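Local structure of mannuronan C5-epimerase (Pseudomonas syringae pv. tomato, 4NK6) at residues 327-332 with 350-355; 342-347 with 357-362; 371-376 with 412-417. The protein converts beta-D-mannuronate to alpha-L-guluronate within alginate and helps protect the new polymer from degradation as it crosses the periplasm. All coordinates share one frame; numbering follows the deposited sequence.

How the interactions relate
All three contacts lie in the right-handed beta-helix, on the same side of the chain's centre. Interactions 1 and 2 have centres about 14 Å apart and alternate along the chain. N357 ND2 donates to V331 O at 3.0 Å, and I344 CD1 meets L354 CD2 at 3.8 Å in the interior. Interaction 3 continues the stacking of interaction 1, about 11 Å away between centres, through the bond from L354 N to K376 O (2.8 Å). Interactions 2 and 3, about 16 Å apart, pack L346 CD1 on I375 CD1. None is at H274, the probable proton acceptor; its strand belongs to the same face of the helix as strand 344-347, three coils earlier.

Interaction 1: 327-332 with 350-355; sequences VGNIVA and GNNLLW
Successive coils of the right-handed parallel beta-helix meet here, with an asparagine stack, N329 on N352, at the turn that leads into strands 330-332 and 353-355. The strands run parallel, their axes 4.7 Å apart at closest approach, and each residue of 330-332 lies beside the one 23 positions later. Three backbone bonds join them: L353 N to N329 O, V331 N to L353 O, and W355 N to V331 O, the last at 2.9 Å. At the turn, G328 N donates to N351 O (2.9 Å).

The two asparagine side chains lie alongside each other and point the same way, their amide planes only 14° apart. Both place CG beside the backbone N (chi1 -61° in N329) and share a similar chi2, which makes one amide a near copy of the other. N352 OD1 is gripped twice: N329 N donates to it in its carbonyl plane at 2.9 Å, while N329 ND2 approaches tilted from that plane at 3.1 Å, with a more bent N-H (139°). The pattern runs on into the preceding coil, where N329 OD1 accepts from S305 N and N329 ND2 donates to V302 O. N352 ND2 in turn bonds to S326 O and S349 O; with OD1 gripped by N329, this holds the amide at both ends.

V331 and L354 face one way, toward the packed interior. I330, L353, A332 and W355 face the other, where P28 of the N-terminal segment covers I330 and W355, and the indole of W355 lies nearly parallel to the ring of Y378. Between the inward side chains, V331 CB rests 4.1 Å from L354 CD1.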
# COMPACT_ATOMS: atom_id res chain seq x y z
N VAL A 327 8.09 -3.27 -14.19
CA VAL A 327 8.18 -4.32 -15.21
C VAL A 327 8.25 -5.74 -14.63
O VAL A 327 8.55 -5.92 -13.46
CB VAL A 327 9.43 -4.10 -16.12
CG1 VAL A 327 9.49 -2.65 -16.62
CG2 VAL A 327 10.72 -4.45 -15.38
N GLY A 328 7.98 -6.74 -15.47
CA GLY A 328 8.11 -8.13 -15.07
C GLY A 328 6.96 -8.61 -14.20
O GLY A 328 7.05 -9.63 -13.51
N ASN A 329 5.85 -7.87 -14.25
CA ASN A 329 4.73 -8.16 -13.36
C ASN A 329 3.68 -9.04 -13.99
O ASN A 329 3.56 -9.10 -15.21
CB ASN A 329 4.09 -6.85 -12.89
CG ASN A 329 5.06 -5.98 -12.12
OD1 ASN A 329 5.45 -6.33 -11.01
ND2 ASN A 329 5.46 -4.85 -12.71
N ILE A 330 2.91 -9.71 -13.15
CA ILE A 330 1.77 -10.48 -13.61
C ILE A 330 0.49 -9.94 -12.98
O ILE A 330 0.35 -9.89 -11.75
CB ILE A 330 1.93 -11.99 -13.34
CG1 ILE A 330 3.13 -12.54 -14.11
CG2 ILE A 330 0.68 -12.73 -13.76
CD1 ILE A 330 3.48 -13.99 -13.78
N VAL A 331 -0.42 -9.49 -13.84
CA VAL A 331 -1.71 -8.98 -13.41
C VAL A 331 -2.77 -9.96 -13.92
O VAL A 331 -3.00 -10.05 -15.13
CB VAL A 331 -1.92 -7.57 -14.00
CG1 VAL A 331 -3.28 -7.01 -13.60
CG2 VAL A 331 -0.81 -6.64 -13.51
N ALA A 332 -3.37 -10.73 -13.02
CA ALA A 332 -4.17 -11.89 -13.44
C ALA A 332 -5.50 -12.09 -12.69
O ALA A 332 -5.57 -11.95 -11.47
CB ALA A 332 -3.34 -13.16 -13.35
N GLY A 350 6.69 -1.37 -19.45
CA GLY A 350 6.68 -2.45 -20.42
C GLY A 350 6.94 -3.82 -19.82
O GLY A 350 7.19 -3.95 -18.63
N ASN A 351 6.87 -4.85 -20.67
CA ASN A 351 7.22 -6.22 -20.28
C ASN A 351 6.40 -6.75 -19.11
O ASN A 351 6.95 -7.31 -18.15
CB ASN A 351 8.72 -6.32 -20.01
CG ASN A 351 9.55 -5.99 -21.25
OD1 ASN A 351 9.69 -6.81 -22.15
ND2 ASN A 351 10.09 -4.78 -21.30
N ASN A 352 5.10 -6.55 -19.21
CA ASN A 352 4.16 -7.02 -18.21
C ASN A 352 3.15 -7.96 -18.85
O ASN A 352 2.86 -7.83 -20.05
CB ASN A 352 3.43 -5.84 -17.55
CG ASN A 352 4.35 -5.02 -16.64
OD1 ASN A 352 4.85 -5.54 -15.65
ND2 ASN A 352 4.55 -3.75 -16.97
N LEU A 353 2.63 -8.89 -18.06
CA LEU A 353 1.61 -9.82 -18.52
C LEU A 353 0.28 -9.51 -17.85
O LEU A 353 0.19 -9.45 -16.63
CB LEU A 353 2.04 -11.27 -18.22
CG LEU A 353 1.00 -12.37 -18.47
CD1 LEU A 353 0.59 -12.45 -19.95
CD2 LEU A 353 1.48 -13.74 -17.97
N LEU A 354 -0.76 -9.32 -18.67
CA LEU A 354 -2.13 -9.21 -18.18
C LEU A 354 -2.88 -10.45 -18.65
O LEU A 354 -3.08 -10.64 -19.85
CB LEU A 354 -2.81 -7.94 -18.71
CG LEU A 354 -2.57 -6.62 -17.96
CD1 LEU A 354 -1.09 -6.30 -17.77
CD2 LEU A 354 -3.27 -5.46 -18.65
N TRP A 355 -3.26 -11.31 -17.70
CA TRP A 355 -3.89 -12.59 -18.02
C TRP A 355 -5.26 -12.77 -17.37
O TRP A 355 -5.37 -12.81 -16.15
CB TRP A 355 -3.01 -13.76 -17.57
CG TRP A 355 -3.53 -15.09 -18.06
CD1 TRP A 355 -4.66 -15.74 -17.64
CD2 TRP A 355 -2.93 -15.93 -19.06
NE1 TRP A 355 -4.81 -16.93 -18.33
CE2 TRP A 355 -3.76 -17.07 -19.20
CE3 TRP A 355 -1.78 -15.83 -19.84
CZ2 TRP A 355 -3.47 -18.10 -20.10
CZ3 TRP A 355 -1.49 -16.86 -20.74
CH2 TRP A 355 -2.34 -17.97 -20.86

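Interaction 2: 342-347 with 357-362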
# COMPACT_ATOMS: atom_id res chain seq x y z
N ASP A 342 -10.14 4.42 -16.22
CA ASP A 342 -9.88 3.14 -16.89
C ASP A 342 -9.99 1.96 -15.92
O ASP A 342 -9.90 2.14 -14.71
CB ASP A 342 -8.47 3.09 -17.49
CG ASP A 342 -8.20 4.21 -18.48
OD1 ASP A 342 -9.13 4.65 -19.18
OD2 ASP A 342 -7.03 4.63 -18.55
N GLY A 343 -10.14 0.75 -16.46
CA GLY A 343 -10.00 -0.45 -15.65
C GLY A 343 -8.55 -0.62 -15.23
O GLY A 343 -8.21 -0.52 -14.05
N ILE A 344 -7.69 -0.88 -16.21
CA ILE A 344 -6.25 -0.98 -16.02
C ILE A 344 -5.54 0.06 -16.90
O ILE A 344 -5.84 0.18 -18.08
CB ILE A 344 -5.72 -2.36 -16.46
CG1 ILE A 344 -6.47 -3.48 -15.74
CG2 ILE A 344 -4.21 -2.45 -16.23
CD1 ILE A 344 -6.09 -4.90 -16.22
N THR A 345 -4.59 0.80 -16.32
CA THR A 345 -3.77 1.71 -17.10
C THR A 345 -2.30 1.37 -16.95
O THR A 345 -1.81 1.24 -15.83
CB THR A 345 -3.97 3.18 -16.66
OG1 THR A 345 -5.36 3.45 -16.47
CG2 THR A 345 -3.39 4.15 -17.72
N LEU A 346 -1.59 1.21 -18.07
CA LEU A 346 -0.14 1.06 -18.04
C LEU A 346 0.51 2.34 -18.53
O LEU A 346 0.27 2.79 -19.65
CB LEU A 346 0.33 -0.12 -18.90
CG LEU A 346 -0.23 -1.53 -18.66
CD1 LEU A 346 0.82 -2.55 -19.00
CD2 LEU A 346 -0.73 -1.76 -17.26
N TYR A 347 1.33 2.93 -17.67
CA TYR A 347 2.04 4.15 -17.98
C TYR A 347 3.54 3.86 -18.03
O TYR A 347 4.14 3.61 -16.98
CB TYR A 347 1.82 5.16 -16.86
CG TYR A 347 0.48 5.87 -16.79
CD1 TYR A 347 -0.05 6.54 -17.88
CD2 TYR A 347 -0.22 5.91 -15.59
CE1 TYR A 347 -1.26 7.23 -17.78
CE2 TYR A 347 -1.43 6.57 -15.49
CZ TYR A 347 -1.94 7.24 -16.58
OH TYR A 347 -3.14 7.90 -16.45
N ASN A 357 -8.05 -11.14 -16.93
CA ASN A 357 -8.76 -10.13 -16.15
C ASN A 357 -10.12 -9.87 -16.76
O ASN A 357 -10.28 -9.91 -17.97
CB ASN A 357 -7.98 -8.83 -16.11
CG ASN A 357 -6.63 -8.99 -15.48
OD1 ASN A 357 -6.52 -9.08 -14.26
ND2 ASN A 357 -5.58 -9.04 -16.30
N ARG A 358 -11.09 -9.60 -15.90
CA ARG A 358 -12.42 -9.23 -16.36
C ARG A 358 -12.62 -7.75 -16.07
O ARG A 358 -12.83 -7.35 -14.92
CB ARG A 358 -13.47 -10.11 -15.68
CG ARG A 358 -13.42 -11.56 -16.18
CD ARG A 358 -14.42 -12.44 -15.45
NE ARG A 358 -13.95 -12.75 -14.11
CZ ARG A 358 -13.18 -13.79 -13.83
NH1 ARG A 358 -12.79 -14.61 -14.80
NH2 ARG A 358 -12.80 -14.02 -12.58
N VAL A 359 -12.52 -6.95 -17.12
CA VAL A 359 -12.54 -5.50 -17.00
C VAL A 359 -13.86 -4.98 -17.55
O VAL A 359 -14.07 -4.92 -18.76
CB VAL A 359 -11.34 -4.89 -17.75
CG1 VAL A 359 -11.17 -3.45 -17.40
CG2 VAL A 359 -10.07 -5.65 -17.38
N ILE A 360 -14.76 -4.61 -16.65
CA ILE A 360 -16.16 -4.44 -17.00
C ILE A 360 -16.70 -3.08 -16.59
O ILE A 360 -16.52 -2.68 -15.45
CB ILE A 360 -17.04 -5.49 -16.25
CG1 ILE A 360 -16.41 -6.89 -16.33
CG2 ILE A 360 -18.47 -5.47 -16.77
CD1 ILE A 360 -16.33 -7.46 -17.77
N ALA A 361 -17.37 -2.40 -17.50
CA ALA A 361 -18.14 -1.20 -17.16
C ALA A 361 -17.34 -0.12 -16.43
O ALA A 361 -17.87 0.53 -15.54
CB ALA A 361 -19.43 -1.57 -16.35
N ASN A 362 -16.07 0.05 -16.78
CA ASN A 362 -15.35 1.24 -16.34
C ASN A 362 -15.74 2.42 -17.24
O ASN A 362 -16.07 2.22 -18.40
CB ASN A 362 -13.83 0.99 -16.36
CG ASN A 362 -13.44 -0.19 -15.47
OD1 ASN A 362 -13.33 -0.06 -14.25
ND2 ASN A 362 -13.23 -1.35 -16.08
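Van der Waals contact alone joins 342-347 to 357-362, with G343 set against V359 and N362, and I344 against V359 and N357. No hydrogen bond crosses between the segments, which belong to different walls of the same turn of the beta-helix, in consecutive predicted repeats, and meet inside it.

In the apolar part, V359 presents its two methyls separately: CG1, anti to the backbone N (chi1 -168°), sits 3.7 Å from G343 CA, while CG2 faces I344 CD1 at 4.2 Å. The I344 side chain leaves its strand toward the interior, and its extended end (chi2 174°) brings CD1 up to V359 and N357.

The second kind involves the amides. I344 CD1 meets the amide of N357, ND2 at 4.2 Å, the two side chains crossing at about a right angle. The amide of N362 lays one face over G343 CA, with ND2 3.4 Å and CG 3.5 Å from that atom. With no side chain on G343, V359 CG1 and the N362 amide can both close on its CA.

The polar ends are satisfied within their own coils or by neighbouring ones. N362 OD1 accepts from N339 ND2 of the preceding coil, and N357 bonds to N334 and N380 in the coils before and after it, so that both amides are members of asparagine stacks. On the other wall T345 OG1 donates to the anti lone pair of D342 OD2 at 2.9 Å, and the same oxygen forms a salt bridge with R368.

The chemistry therefore divides in two: the amide hydrogen bonds of N357 and N362 to other asparagines run from coil to coil, whereas this buried contact across the interior has none and probably depends on close fit and exclusion of water.

Interaction 3: 371-376 with 412-417; sequences NSVNIK and QVSLIM
The amide of N374 faces S414 with its oxygen end: OD1 accepts from a water at 3.0 Å that also lies 2.6 Å from S414 OG. Its other end, ND2, bonds to N351 OD1 in the preceding coil. In the amide of N371, ND2 is held by E348 and by the backbone oxygen of the dimethyl-lysine at 395.

S414 is the pivot of the contact. Its OG sits between the backbone N and the carbonyl carbon (chi1 76°), which brings it 3.0 Å from N374 N along an almost straight N-H (172°) and against V373 CB. OG thus serves as acceptor for N374 N. N374 has no counterpart in the register, which passes from V373 beside S414 to I375 beside L415.

Backbone bonds fix the rest: S414 N to S372 O, I375 N to S414 O, a longer bond at 3.3 Å, and I416 N to I375 O at 2.9 Å. I375 and L415 turn to the interior, with CB atoms 4.0 Å apart, and I375 reaches L346 and V369. K376 and I416 turn to the opposite face.

Parallel strands stacked coil on coil by backbone hydrogen bonds are characteristic of the right-handed parallel beta-helix; here the one-residue slip at N374 is taken up by the S414 hydroxyl.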
# COMPACT_ATOMS: atom_id res chain seq x y z
N ASN A 371 2.84 4.35 -23.94
CA ASN A 371 4.31 4.34 -23.98
C ASN A 371 4.94 3.09 -23.39
O ASN A 371 5.98 3.18 -22.74
CB ASN A 371 4.90 5.57 -23.26
CG ASN A 371 4.63 6.87 -23.99
OD1 ASN A 371 4.47 6.89 -25.21
ND2 ASN A 371 4.59 7.97 -23.24
N SER A 372 4.31 1.94 -23.59
CA SER A 372 4.81 0.69 -23.03
C SER A 372 4.98 -0.37 -24.12
O SER A 372 4.08 -0.55 -24.95
CB SER A 372 3.84 0.17 -21.96
OG SER A 372 3.54 1.19 -21.02
N VAL A 373 6.11 -1.06 -24.13
CA VAL A 373 6.34 -2.11 -25.13
C VAL A 373 6.31 -3.52 -24.54
O VAL A 373 6.50 -3.69 -23.33
CB VAL A 373 7.67 -1.91 -25.90
CG1 VAL A 373 7.62 -0.64 -26.73
CG2 VAL A 373 8.85 -1.91 -24.94
N ASN A 374 6.08 -4.51 -25.40
CA ASN A 374 6.07 -5.92 -25.01
C ASN A 374 5.03 -6.22 -23.94
O ASN A 374 5.28 -6.97 -23.00
CB ASN A 374 7.46 -6.37 -24.55
CG ASN A 374 8.50 -6.22 -25.62
OD1 ASN A 374 8.24 -6.47 -26.80
ND2 ASN A 374 9.70 -5.80 -25.23
N ILE A 375 3.86 -5.61 -24.10
CA ILE A 375 2.74 -5.90 -23.23
C ILE A 375 2.01 -7.12 -23.77
O ILE A 375 1.67 -7.18 -24.95
CB ILE A 375 1.79 -4.69 -23.15
CG1 ILE A 375 2.53 -3.49 -22.54
CG2 ILE A 375 0.54 -5.02 -22.34
CD1 ILE A 375 3.20 -3.80 -21.20
N LYS A 376 1.78 -8.10 -22.90
CA LYS A 376 1.04 -9.29 -23.31
C LYS A 376 -0.35 -9.29 -22.70
O LYS A 376 -0.51 -9.22 -21.49
CB LYS A 376 1.82 -10.56 -22.94
CG LYS A 376 3.17 -10.64 -23.64
CD LYS A 376 3.96 -11.88 -23.26
CE LYS A 376 5.29 -11.94 -24.03
NZ LYS A 376 6.13 -13.09 -23.60
N GLN A 412 6.96 4.71 -27.45
CA GLN A 412 6.61 3.60 -28.32
C GLN A 412 5.62 2.69 -27.60
O GLN A 412 5.68 2.54 -26.37
CB GLN A 412 7.84 2.80 -28.74
CG GLN A 412 8.91 3.63 -29.43
CD GLN A 412 9.69 2.83 -30.46
OE1 GLN A 412 9.18 2.52 -31.53
NE2 GLN A 412 10.95 2.51 -30.14
N VAL A 413 4.71 2.10 -28.36
CA VAL A 413 3.75 1.15 -27.80
C VAL A 413 3.71 -0.13 -28.64
O VAL A 413 3.67 -0.08 -29.86
CB VAL A 413 2.34 1.79 -27.64
CG1 VAL A 413 1.67 2.06 -28.99
CG2 VAL A 413 1.45 0.92 -26.75
N SER A 414 3.78 -1.27 -27.98
CA SER A 414 3.60 -2.53 -28.70
C SER A 414 2.96 -3.57 -27.81
O SER A 414 3.20 -3.63 -26.60
CB SER A 414 4.92 -3.05 -29.25
OG SER A 414 5.70 -3.60 -28.21
N LEU A 415 2.12 -4.41 -28.40
CA LEU A 415 1.50 -5.46 -27.63
C LEU A 415 1.16 -6.70 -28.43
O LEU A 415 1.16 -6.69 -29.66
CB LEU A 415 0.30 -4.93 -26.85
CG LEU A 415 -0.68 -4.02 -27.57
CD1 LEU A 415 -1.75 -4.84 -28.25
CD2 LEU A 415 -1.29 -3.04 -26.58
N ILE A 416 0.90 -7.77 -27.69
CA ILE A 416 0.47 -9.04 -28.24
C ILE A 416 -0.84 -9.39 -27.53
O ILE A 416 -0.89 -9.40 -26.30
CB ILE A 416 1.52 -10.13 -28.02
CG1 ILE A 416 2.79 -9.79 -28.81
CG2 ILE A 416 0.99 -11.49 -28.42
CD1 ILE A 416 3.95 -10.74 -28.59
N MET A 417 -1.89 -9.62 -28.31
CA MET A 417 -3.18 -9.99 -27.74
C MET A 417 -3.55 -11.39 -28.20
O MET A 417 -3.51 -11.67 -29.41
CB MET A 417 -4.26 -9.00 -28.17
CG MET A 417 -3.96 -7.55 -27.80
SD MET A 417 -5.36 -6.45 -28.14
CE MET A 417 -6.68 -7.42 -27.41
O HOH W 1 8.07 -4.30 -28.91